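Local coordinates for protein (tenascin) (Gallus gallus, PDB 1QR4) that forms part of an extracellular matrix adhesion protein through two fibronectin type III domains and probably binds heparin, at residues V140-D143 / G144-R148. Sequence-based numbering, arbitrary orientation.
Sequences VTVD and GSKTR
Lys146 folds back on Val142 and Asp143 where the edge strand 138-143 of a fibronectin type III domain ends in a type I beta turn, Asp143 to Lys146. The turn carries the chain from one sheet of this beta sandwich across to strand 148-151 of the other. It closes with the backbone bond from Lys146 N to Asp143 O, 3.0 Å long and bent to 139° at the hydrogen.

The whole contact lies at the surface, and its two halves differ in that one is made of close carbon contacts and the other of one weak polar bond. The tighter half is aliphatic. Val142 turns both methyl groups to the lysine: CG1 lies 3.8 Å from Lys146 CB, and CG2 meets Lys146 CD at 3.7 Å, the two side chains crossing at about a right angle. Lys146 starts with CG anti to its own carbonyl carbon (chi1 -54°), and a bend at chi3 then carries the chain past CG2, so that the ammonium end is still 4.0 Å from that methyl at NZ. Val142 also touches Trp115, which joins the end of strand 138-143 to strand 111-115 of the facing sheet.

On the looser side, the Asp143 carboxylate, CG anti to the backbone N (chi1 -156°), reaches forward over the start of the turn. Backbone bonds from Gly144 to Asp123 and from Thr147 to Trp115 hold the chain at the turn and just after it, whereas the exposed carboxylate has a single weak bond to the turn: Ser145 OG donates to Asp143 OD2 across 3.5 Å.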
ATOM      1  N   VAL A 140      14.481  14.029  -5.969  1.00 34.93           N
ATOM      2  CA  VAL A 140      13.893  14.959  -6.929  1.00 39.98           C
ATOM      3  C   VAL A 140      12.404  14.672  -7.021  1.00 42.24           C
ATOM      4  O   VAL A 140      12.004  13.526  -7.185  1.00 50.20           O
ATOM      5  CB  VAL A 140      14.543  14.838  -8.331  1.00 29.14           C
ATOM      6  CG1 VAL A 140      13.572  15.315  -9.427  1.00 37.33           C
ATOM      7  CG2 VAL A 140      15.822  15.683  -8.378  1.00 27.91           C
ATOM      8  N   THR A 141      11.580  15.709  -6.900  1.00 56.29           N
ATOM      9  CA  THR A 141      10.139  15.510  -6.967  1.00 50.32           C
ATOM     10  C   THR A 141       9.628  15.908  -8.351  1.00 43.77           C
ATOM     11  O   THR A 141      10.125  16.849  -8.963  1.00 54.40           O
ATOM     12  CB  THR A 141       9.389  16.272  -5.826  1.00 47.32           C
ATOM     13  OG1 THR A 141      10.117  16.149  -4.595  1.00 43.67           O
ATOM     14  CG2 THR A 141       8.036  15.648  -5.586  1.00 58.73           C
ATOM     15  N   VAL A 142       8.687  15.129  -8.868  1.00 31.54           N
ATOM     16  CA  VAL A 142       8.123  15.391 -10.174  1.00 44.03           C
ATOM     17  C   VAL A 142       6.617  15.165 -10.108  1.00 50.12           C
ATOM     18  O   VAL A 142       6.158  14.235  -9.447  1.00 56.65           O
ATOM     19  CB  VAL A 142       8.803  14.502 -11.250  1.00 44.17           C
ATOM     20  CG1 VAL A 142       7.858  13.407 -11.757  1.00 36.41           C
ATOM     21  CG2 VAL A 142       9.332  15.375 -12.386  1.00 50.85           C
ATOM     22  N   ASP A 143       5.864  16.025 -10.797  1.00 65.23           N
ATOM     23  CA  ASP A 143       4.400  15.987 -10.815  1.00 57.62           C
ATOM     24  C   ASP A 143       3.770  14.664 -11.268  1.00 52.95           C
ATOM     25  O   ASP A 143       4.287  13.982 -12.151  1.00 63.30           O
ATOM     26  CB  ASP A 143       3.856  17.155 -11.640  1.00 72.32           C
ATOM     27  CG  ASP A 143       2.436  17.529 -11.253  1.00 87.91           C
ATOM     28  OD1 ASP A 143       2.248  18.110 -10.157  1.00 79.74           O
ATOM     29  OD2 ASP A 143       1.511  17.238 -12.045  1.00 83.61           O
ATOM     30  N   GLY A 144       2.613  14.359 -10.684  1.00 36.14           N
ATOM     31  CA  GLY A 144       1.895  13.127 -10.958  1.00 23.11           C
ATOM     32  C   GLY A 144       1.531  12.739 -12.375  1.00 40.13           C
ATOM     33  O   GLY A 144       1.367  11.550 -12.658  1.00 64.77           O
ATOM     34  N   SER A 145       1.350  13.717 -13.254  1.00 49.76           N
ATOM     35  CA  SER A 145       1.007  13.428 -14.644  1.00 54.87           C
ATOM     36  C   SER A 145       2.241  12.961 -15.406  1.00 55.41           C
ATOM     37  O   SER A 145       2.129  12.256 -16.414  1.00 58.64           O
ATOM     38  CB  SER A 145       0.435  14.670 -15.315  1.00 38.07           C
ATOM     39  OG  SER A 145       1.332  15.757 -15.166  1.00 51.73           O
ATOM     40  N   LYS A 146       3.410  13.370 -14.907  1.00 57.68           N
ATOM     41  CA  LYS A 146       4.703  13.023 -15.498  1.00 59.00           C
ATOM     42  C   LYS A 146       5.045  11.570 -15.217  1.00 66.50           C
ATOM     43  O   LYS A 146       4.806  11.064 -14.118  1.00 71.65           O
ATOM     44  CB  LYS A 146       5.814  13.931 -14.958  1.00 61.55           C
ATOM     45  CG  LYS A 146       5.525  15.421 -15.108  1.00 78.55           C
ATOM     46  CD  LYS A 146       6.791  16.250 -14.962  1.00 99.59           C
ATOM     47  CE  LYS A 146       7.738  16.022 -16.144  1.00 99.81           C
ATOM     48  NZ  LYS A 146       9.005  16.822 -16.077  1.00 99.74           N
ATOM     49  N   THR A 147       5.624  10.910 -16.218  1.00 58.06           N
ATOM     50  CA  THR A 147       5.988   9.504 -16.115  1.00 44.31           C
ATOM     51  C   THR A 147       7.493   9.275 -16.289  1.00 50.69           C
ATOM     52  O   THR A 147       7.951   8.133 -16.378  1.00 53.32           O
ATOM     53  CB  THR A 147       5.188   8.683 -17.151  1.00 52.49           C
ATOM     54  OG1 THR A 147       5.611   7.316 -17.144  1.00 67.41           O
ATOM     55  CG2 THR A 147       5.375   9.259 -18.543  1.00 61.05           C
ATOM     56  N   ARG A 148       8.265  10.362 -16.294  1.00 52.49           N
ATOM     57  CA  ARG A 148       9.719  10.273 -16.457  1.00 51.93           C
ATOM     58  C   ARG A 148      10.447  11.551 -16.060  1.00 45.05           C
ATOM     59  O   ARG A 148       9.844  12.620 -15.961  1.00 51.67           O
ATOM     60  CB  ARG A 148      10.089   9.937 -17.912  1.00 58.68           C
ATOM     61  CG  ARG A 148       9.792  11.040 -18.933  1.00 48.78           C
ATOM     62  CD  ARG A 148      10.253  10.649 -20.327  1.00 68.23           C
ATOM     63  NE  ARG A 148       9.698   9.361 -20.746  1.00 87.39           N
ATOM     64  CZ  ARG A 148      10.237   8.577 -21.679  1.00 90.87           C
ATOM     65  NH1 ARG A 148      11.349   8.951 -22.297  1.00 83.98           N
ATOM     66  NH2 ARG A 148       9.685   7.404 -21.972  1.00 84.81           N
TER